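Local structure of response regulator (Vibrio cholerae O1 biovar El Tor, 7KPO) at residues A10-A15 with K66-R71; G39-Y44 with T52-K57. The protein probably binds DNA through this largely helical domain of the sensor histidine kinase ChiS, and so links signal sensing directly to gene regulation. All coordinates share one frame; numbering follows the deposited sequence. Where two conformers were deposited one is given.

Interaction 1. Residues A10-A15 with K66-R71; sequences AVLVEA and KTPRWR. With SO4 (sulfate ion), chain B; SO4 (sulfate ion), chain E.
The indole of Trp70 receives Leu12 and Pro68 from the same side. Pro68 CB stands 3.9 Å above the ring plane but displaced toward the rim, while Leu12 CD2 comes down over the benzene half. This methyl makes an off-centre CH-pi contact, 4.1 Å from the centroid of the Trp70 six-membered ring and 30° from its normal; Leu12 CD1 comes in at a slant, 3.5 Å from Trp70 CE3. Leu12 CD2 is shared, since it also meets Pro68 CB at 3.7 Å, whereas CD1 turns to the indole alone. The leucine's chi1 of -161°, with CG opposite the backbone N, sends the fork across the gap. Leu12 was modelled in two conformers, and these details describe one of them. Val73, Tyr58 and Leu64 also touch this leucine.

The other flat groups are engaged at their edges. The Arg71 guanidinium lies between two sulfates, probably from the crystallisation liquor: NE and NH1 face the chain B ion, with NE bonded to O3 at 3.0 Å, whereas NH1 and NH2 face the chain E ion, with NH2 bonded to O2 at 3.0 Å. NH1 therefore serves both anions. Arg69, at the N-cap position of helix 70-83, reaches the chain B sulfate through NH1, 2.8 Å from O4 and near the guanidinium plane. The anion would be favoured further by the positive end of the helix dipole.

This is apolar packing of a helix start against helix 2-27, beside an arginine-lined anion site consistent with a place for DNA backbone phosphates.

Interaction 2. Residues G39-Y44 with T52-K57; sequences GLWRVY and TRTLDK. With FMT (formic acid), chain H.
No direct hydrogen bond crosses this contact; Tyr44 and Thr54 instead grip the same oxygen of a formic acid molecule, probably from the crystallisation liquor, which with one water does the bridging. Tyr44 OH donates to formic acid O2 at 2.8 Å, with that oxygen in the plane of the phenol ring, and Thr54 OG1 donates to it at 2.9 Å. The second oxygen, O1, accepts an almost straight bond from Arg42 N, 177° at the hydrogen. The water gives one hydrogen to this O1 and the other to Arg42 O, and accepts from Leu55 N, so it ties the loop carbonyl to the first turn of helix 53-57.

Around this polar centre, aromatic faces do the packing. Arg53 lays its guanidinium over one face of Tyr44, the planes 25° apart and CZ 3.9 Å from the centroid of the Tyr44 ring, a cation-pi stack in which NH1 is displaced toward the rim. The bend at chi3 (63°) folds the arginine tip over the ring; a second deposited conformer makes this stack less certain. Deeper in, Leu55 CD1 sits squarely over the pyrrole half of Trp41, 3.7 Å from the centroid of the Trp41 five-membered ring. The indole NE1 is bonded to Ser76 OG of helix 70-83, and Met16 of helix 2-27 touches both Trp41 and Leu55, which roots this end of the contact in the core.

What results is the closed base of a beta hairpin, strands 44-46 and 49-51, whose entering loop packs on the short helix that leaves it, with a polar site between them, filled here by formic acid and water.

Interaction 2 lies between the two halves of interaction 1 along the chain: helix 2-27 supplies residues 10-15, then come loop 39-44, the hairpin and helix 53-57, and finally residues 66-71 at the start of helix 70-83. The centres are 14 Å apart and the nearest atoms about 5 Å, without touching. Helices 2-27 and 70-83 are common supports: Leu12 and Trp70 pack where they meet, while Trp41 reaches both, through Met16 and Ser76, and Leu55 reaches helix 2-27 through Met16. Tyr58 also bridges the regions, contacting Leu12, Arg69 and Trp41. The fold thus holds the hairpin and short helix beside the arginine-bearing helix start, which may contact DNA phosphates.

Interaction 1. Residues A10-A15 with K66-R71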
loop_
_atom_site.group_PDB
_atom_site.type_symbol
_atom_site.label_atom_id
_atom_site.label_comp_id
_atom_site.label_asym_id
_atom_site.label_seq_id
_atom_site.Cartn_x
_atom_site.Cartn_y
_atom_site.Cartn_z
ATOM N N ALA A 10 11.859 -19.235 -4.820
ATOM C CA ALA A 10 11.686 -18.546 -6.118
ATOM C C ALA A 10 10.869 -17.262 -5.934
ATOM O O ALA A 10 11.219 -16.236 -6.532
ATOM C CB ALA A 10 11.023 -19.476 -7.096
ATOM N N VAL A 11 9.805 -17.327 -5.142
ATOM C CA VAL A 11 8.959 -16.125 -4.912
ATOM C C VAL A 11 9.771 -15.070 -4.148
ATOM O O VAL A 11 9.645 -13.881 -4.460
ATOM C CB VAL A 11 7.659 -16.508 -4.183
ATOM C CG1 VAL A 11 6.861 -15.281 -3.786
ATOM C CG2 VAL A 11 6.811 -17.441 -5.033
ATOM N N LEU A 12 10.601 -15.499 -3.194
ATOM C CA LEU A 12 11.406 -14.541 -2.391
ATOM C C LEU A 12 12.339 -13.749 -3.319
ATOM O O LEU A 12 12.452 -12.526 -3.150
ATOM C CB LEU A 12 12.194 -15.318 -1.331
ATOM C CG LEU A 12 12.709 -14.492 -0.152
ATOM C CD1 LEU A 12 11.558 -14.024 0.718
ATOM C CD2 LEU A 12 13.689 -15.295 0.685
ATOM N N VAL A 13 12.979 -14.424 -4.276
ATOM C CA VAL A 13 13.912 -13.731 -5.208
ATOM C C VAL A 13 13.118 -12.779 -6.110
ATOM O O VAL A 13 13.558 -11.633 -6.315
ATOM C CB VAL A 13 14.756 -14.731 -6.013
ATOM C CG1 VAL A 13 15.523 -14.037 -7.128
ATOM C CG2 VAL A 13 15.700 -15.520 -5.114
ATOM N N GLU A 14 11.990 -13.248 -6.652
ATOM C CA GLU A 14 11.128 -12.398 -7.518
ATOM C C GLU A 14 10.680 -11.165 -6.726
ATOM O O GLU A 14 10.804 -10.041 -7.239
ATOM C CB GLU A 14 9.911 -13.186 -8.012
ATOM C CG GLU A 14 8.936 -12.361 -8.839
ATOM C CD GLU A 14 9.478 -11.807 -10.149
ATOM O OE1 GLU A 14 10.498 -12.326 -10.646
ATOM O OE2 GLU A 14 8.880 -10.842 -10.669
ATOM N N ALA A 15 10.211 -11.377 -5.499
ATOM C CA ALA A 15 9.698 -10.265 -4.669
ATOM C C ALA A 15 10.787 -9.235 -4.355
ATOM O O ALA A 15 10.553 -8.036 -4.488
ATOM C CB ALA A 15 9.089 -10.818 -3.403
ATOM N N LYS A 66 21.010 -20.622 2.329
ATOM C CA LYS A 66 20.332 -21.884 2.715
ATOM C C LYS A 66 19.236 -21.547 3.729
ATOM O O LYS A 66 18.170 -22.180 3.676
ATOM C CB LYS A 66 21.368 -22.855 3.291
ATOM C CG LYS A 66 20.828 -24.191 3.784
ATOM C CD LYS A 66 21.910 -25.145 4.266
ATOM C CE LYS A 66 22.737 -24.606 5.415
ATOM N NZ LYS A 66 21.905 -24.306 6.605
ATOM N N THR A 67 19.509 -20.570 4.601
ATOM C CA THR A 67 18.559 -20.102 5.643
ATOM C C THR A 67 18.166 -18.660 5.340
ATOM O O THR A 67 18.800 -17.725 5.819
ATOM C CB THR A 67 19.161 -20.203 7.051
ATOM O OG1 THR A 67 19.515 -21.567 7.274
ATOM C CG2 THR A 67 18.221 -19.733 8.142
ATOM N N PRO A 68 17.135 -18.416 4.505
ATOM C CA PRO A 68 16.712 -17.048 4.221
ATOM C C PRO A 68 16.091 -16.384 5.455
ATOM O O PRO A 68 15.452 -17.069 6.236
ATOM C CB PRO A 68 15.641 -17.192 3.130
ATOM C CG PRO A 68 15.831 -18.600 2.598
ATOM C CD PRO A 68 16.347 -19.408 3.767
ATOM N N ARG A 69 16.311 -15.079 5.607
ATOM C CA ARG A 69 15.674 -14.306 6.703
ATOM C C ARG A 69 14.326 -13.799 6.166
ATOM O O ARG A 69 14.225 -12.641 5.758
ATOM C CB ARG A 69 16.604 -13.189 7.173
ATOM C CG ARG A 69 17.887 -13.677 7.827
ATOM C CD ARG A 69 18.654 -12.502 8.404
ATOM N NE ARG A 69 19.890 -12.864 9.088
ATOM C CZ ARG A 69 20.009 -13.098 10.394
ATOM N NH1 ARG A 69 18.958 -13.016 11.194
ATOM N NH2 ARG A 69 21.189 -13.408 10.901
ATOM N N TRP A 70 13.318 -14.673 6.171
ATOM C CA TRP A 70 11.970 -14.369 5.627
ATOM C C TRP A 70 11.402 -13.073 6.211
ATOM O O TRP A 70 10.834 -12.285 5.441
ATOM C CB TRP A 70 11.020 -15.541 5.893
ATOM C CG TRP A 70 11.534 -16.837 5.351
ATOM C CD1 TRP A 70 12.218 -17.791 6.042
ATOM C CD2 TRP A 70 11.464 -17.303 3.990
ATOM N NE1 TRP A 70 12.557 -18.827 5.216
ATOM C CE2 TRP A 70 12.105 -18.561 3.955
ATOM C CE3 TRP A 70 10.909 -16.800 2.810
ATOM C CZ2 TRP A 70 12.221 -19.308 2.785
ATOM C CZ3 TRP A 70 11.017 -17.543 1.655
ATOM C CH2 TRP A 70 11.664 -18.779 1.647
ATOM N N ARG A 71 11.507 -12.885 7.523
ATOM C CA ARG A 71 10.920 -11.671 8.151
ATOM C C ARG A 71 11.656 -10.423 7.664
ATOM O O ARG A 71 11.001 -9.398 7.460
ATOM C CB ARG A 71 10.980 -11.743 9.675
ATOM C CG ARG A 71 10.184 -12.892 10.274
ATOM C CD ARG A 71 10.049 -12.739 11.776
ATOM N NE ARG A 71 11.345 -12.564 12.420
ATOM C CZ ARG A 71 11.528 -12.184 13.680
ATOM N NH1 ARG A 71 12.756 -12.035 14.146
ATOM N NH2 ARG A 71 10.494 -11.929 14.463
HETATM S S SO4 B . 14.832 -12.448 11.030
HETATM O O1 SO4 B . 14.738 -11.447 12.058
HETATM O O2 SO4 B . 14.406 -11.906 9.768
HETATM O O3 SO4 B . 13.984 -13.554 11.388
HETATM O O4 SO4 B . 16.187 -12.911 10.912
HETATM S S SO4 E . 12.207 -11.252 17.788
HETATM O O1 SO4 E . 11.626 -12.256 18.642
HETATM O O2 SO4 E . 11.171 -10.615 17.020
HETATM O O3 SO4 E . 12.879 -10.267 18.596
HETATM O O4 SO4 E . 13.153 -11.872 16.898
#

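Interaction 2. Residues G39-Y44 with T52-K57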
loop_
_atom_site.group_PDB
_atom_site.type_symbol
_atom_site.label_atom_id
_atom_site.label_comp_id
_atom_site.label_asym_id
_atom_site.label_seq_id
_atom_site.Cartn_x
_atom_site.Cartn_y
_atom_site.Cartn_z
ATOM N N GLY A 39 18.096 0.380 7.532
ATOM C CA GLY A 39 18.838 -0.374 8.555
ATOM C C GLY A 39 18.539 -1.866 8.476
ATOM O O GLY A 39 18.977 -2.605 9.366
ATOM N N LEU A 40 17.866 -2.316 7.417
ATOM C CA LEU A 40 17.472 -3.750 7.354
ATOM C C LEU A 40 18.608 -4.642 6.850
ATOM O O LEU A 40 18.526 -5.858 7.095
ATOM C CB LEU A 40 16.238 -3.884 6.458
ATOM C CG LEU A 40 14.957 -3.299 7.044
ATOM C CD1 LEU A 40 13.864 -3.253 5.998
ATOM C CD2 LEU A 40 14.500 -4.093 8.259
ATOM N N TRP A 41 19.599 -4.071 6.167
ATOM C CA TRP A 41 20.712 -4.872 5.599
ATOM C C TRP A 41 22.019 -4.149 5.866
ATOM O O TRP A 41 22.040 -2.909 5.799
ATOM C CB TRP A 41 20.510 -5.099 4.099
ATOM C CG TRP A 41 19.210 -5.755 3.766
ATOM C CD1 TRP A 41 18.028 -5.132 3.495
ATOM C CD2 TRP A 41 18.956 -7.169 3.676
ATOM N NE1 TRP A 41 17.054 -6.058 3.241
ATOM C CE2 TRP A 41 17.594 -7.314 3.345
ATOM C CE3 TRP A 41 19.738 -8.316 3.852
ATOM C CZ2 TRP A 41 17.005 -8.561 3.170
ATOM C CZ3 TRP A 41 19.151 -9.551 3.680
ATOM C CH2 TRP A 41 17.801 -9.668 3.345
ATOM N N ARG A 42 23.067 -4.917 6.128
ATOM C CA ARG A 42 24.391 -4.356 6.458
ATOM C C ARG A 42 25.178 -3.979 5.206
ATOM O O ARG A 42 24.961 -4.536 4.107
ATOM C CB ARG A 42 25.180 -5.319 7.343
ATOM C CG ARG A 42 24.610 -5.454 8.747
ATOM C CD ARG A 42 25.591 -6.134 9.675
ATOM N NE ARG A 42 26.801 -5.332 9.823
ATOM C CZ ARG A 42 27.888 -5.711 10.489
ATOM N NH1 ARG A 42 27.933 -6.897 11.073
ATOM N NH2 ARG A 42 28.931 -4.902 10.561
ATOM N N VAL A 43 26.060 -3.016 5.415
ATOM C CA VAL A 43 27.008 -2.506 4.393
ATOM C C VAL A 43 28.387 -3.054 4.758
ATOM O O VAL A 43 28.749 -3.027 5.958
ATOM C CB VAL A 43 26.982 -0.970 4.356
ATOM C CG1 VAL A 43 28.171 -0.392 3.606
ATOM C CG2 VAL A 43 25.663 -0.459 3.795
ATOM N N TYR A 44 29.119 -3.521 3.750
ATOM C CA TYR A 44 30.456 -4.127 3.954
ATOM C C TYR A 44 31.456 -3.506 2.980
ATOM O O TYR A 44 31.021 -2.977 1.938
ATOM C CB TYR A 44 30.390 -5.640 3.715
ATOM C CG TYR A 44 29.536 -6.412 4.691
ATOM C CD1 TYR A 44 30.079 -6.930 5.857
ATOM C CD2 TYR A 44 28.191 -6.638 4.449
ATOM C CE1 TYR A 44 29.308 -7.643 6.760
ATOM C CE2 TYR A 44 27.406 -7.349 5.343
ATOM C CZ TYR A 44 27.966 -7.857 6.502
ATOM O OH TYR A 44 27.197 -8.558 7.386
ATOM N N THR A 52 26.242 -4.043 -0.344
ATOM C CA THR A 52 25.175 -4.675 0.477
ATOM C C THR A 52 25.352 -6.174 0.223
ATOM O O THR A 52 24.495 -6.783 -0.403
ATOM C CB THR A 52 23.806 -4.100 0.104
ATOM O OG1 THR A 52 23.621 -4.242 -1.304
ATOM C CG2 THR A 52 23.672 -2.639 0.464
ATOM N N ARG A 53 26.461 -6.710 0.720
ATOM C CA ARG A 53 26.901 -8.106 0.440
ATOM C C ARG A 53 25.797 -9.141 0.698
ATOM O O ARG A 53 25.598 -9.991 -0.192
ATOM C CB ARG A 53 28.155 -8.426 1.258
ATOM C CG ARG A 53 28.849 -9.717 0.849
ATOM C CD ARG A 53 30.090 -9.951 1.687
ATOM N NE ARG A 53 29.757 -10.115 3.094
ATOM C CZ ARG A 53 30.642 -10.130 4.081
ATOM N NH1 ARG A 53 30.236 -10.291 5.328
ATOM N NH2 ARG A 53 31.928 -9.970 3.821
ATOM N N THR A 54 25.148 -9.103 1.856
ATOM C CA THR A 54 24.126 -10.149 2.129
ATOM C C THR A 54 22.859 -9.902 1.304
ATOM O O THR A 54 22.331 -10.865 0.724
ATOM C CB THR A 54 23.851 -10.253 3.629
ATOM O OG1 THR A 54 25.112 -10.417 4.276
ATOM C CG2 THR A 54 22.931 -11.406 3.959
ATOM N N LEU A 55 22.376 -8.661 1.265
ATOM C CA LEU A 55 21.176 -8.344 0.452
ATOM C C LEU A 55 21.382 -8.834 -0.989
ATOM O O LEU A 55 20.454 -9.403 -1.576
ATOM C CB LEU A 55 20.964 -6.829 0.477
ATOM C CG LEU A 55 19.887 -6.286 -0.462
ATOM C CD1 LEU A 55 18.527 -6.904 -0.166
ATOM C CD2 LEU A 55 19.825 -4.767 -0.368
ATOM N N ASP A 56 22.578 -8.633 -1.535
ATOM C CA ASP A 56 22.844 -9.003 -2.949
ATOM C C ASP A 56 22.599 -10.496 -3.175
ATOM O O ASP A 56 22.211 -10.862 -4.287
ATOM C CB ASP A 56 24.264 -8.613 -3.352
ATOM C CG ASP A 56 24.500 -7.115 -3.408
ATOM O OD1 ASP A 56 23.522 -6.354 -3.265
ATOM O OD2 ASP A 56 25.659 -6.722 -3.612
ATOM N N LYS A 57 22.809 -11.323 -2.156
ATOM C CA LYS A 57 22.623 -12.793 -2.305
ATOM C C LYS A 57 21.150 -13.128 -2.558
ATOM O O LYS A 57 20.877 -14.185 -3.141
ATOM C CB LYS A 57 23.107 -13.526 -1.050
ATOM C CG LYS A 57 24.601 -13.409 -0.783
ATOM C CD LYS A 57 25.061 -14.127 0.463
ATOM C CE LYS A 57 26.549 -13.976 0.689
ATOM N NZ LYS A 57 26.999 -14.704 1.898
HETATM C C FMT H . 23.285 -8.669 6.783
HETATM O O1 FMT H . 22.803 -7.893 5.977
HETATM O O2 FMT H . 24.518 -9.143 6.756
HETATM O O HOH W 1 23.798 -6.890 3.313
#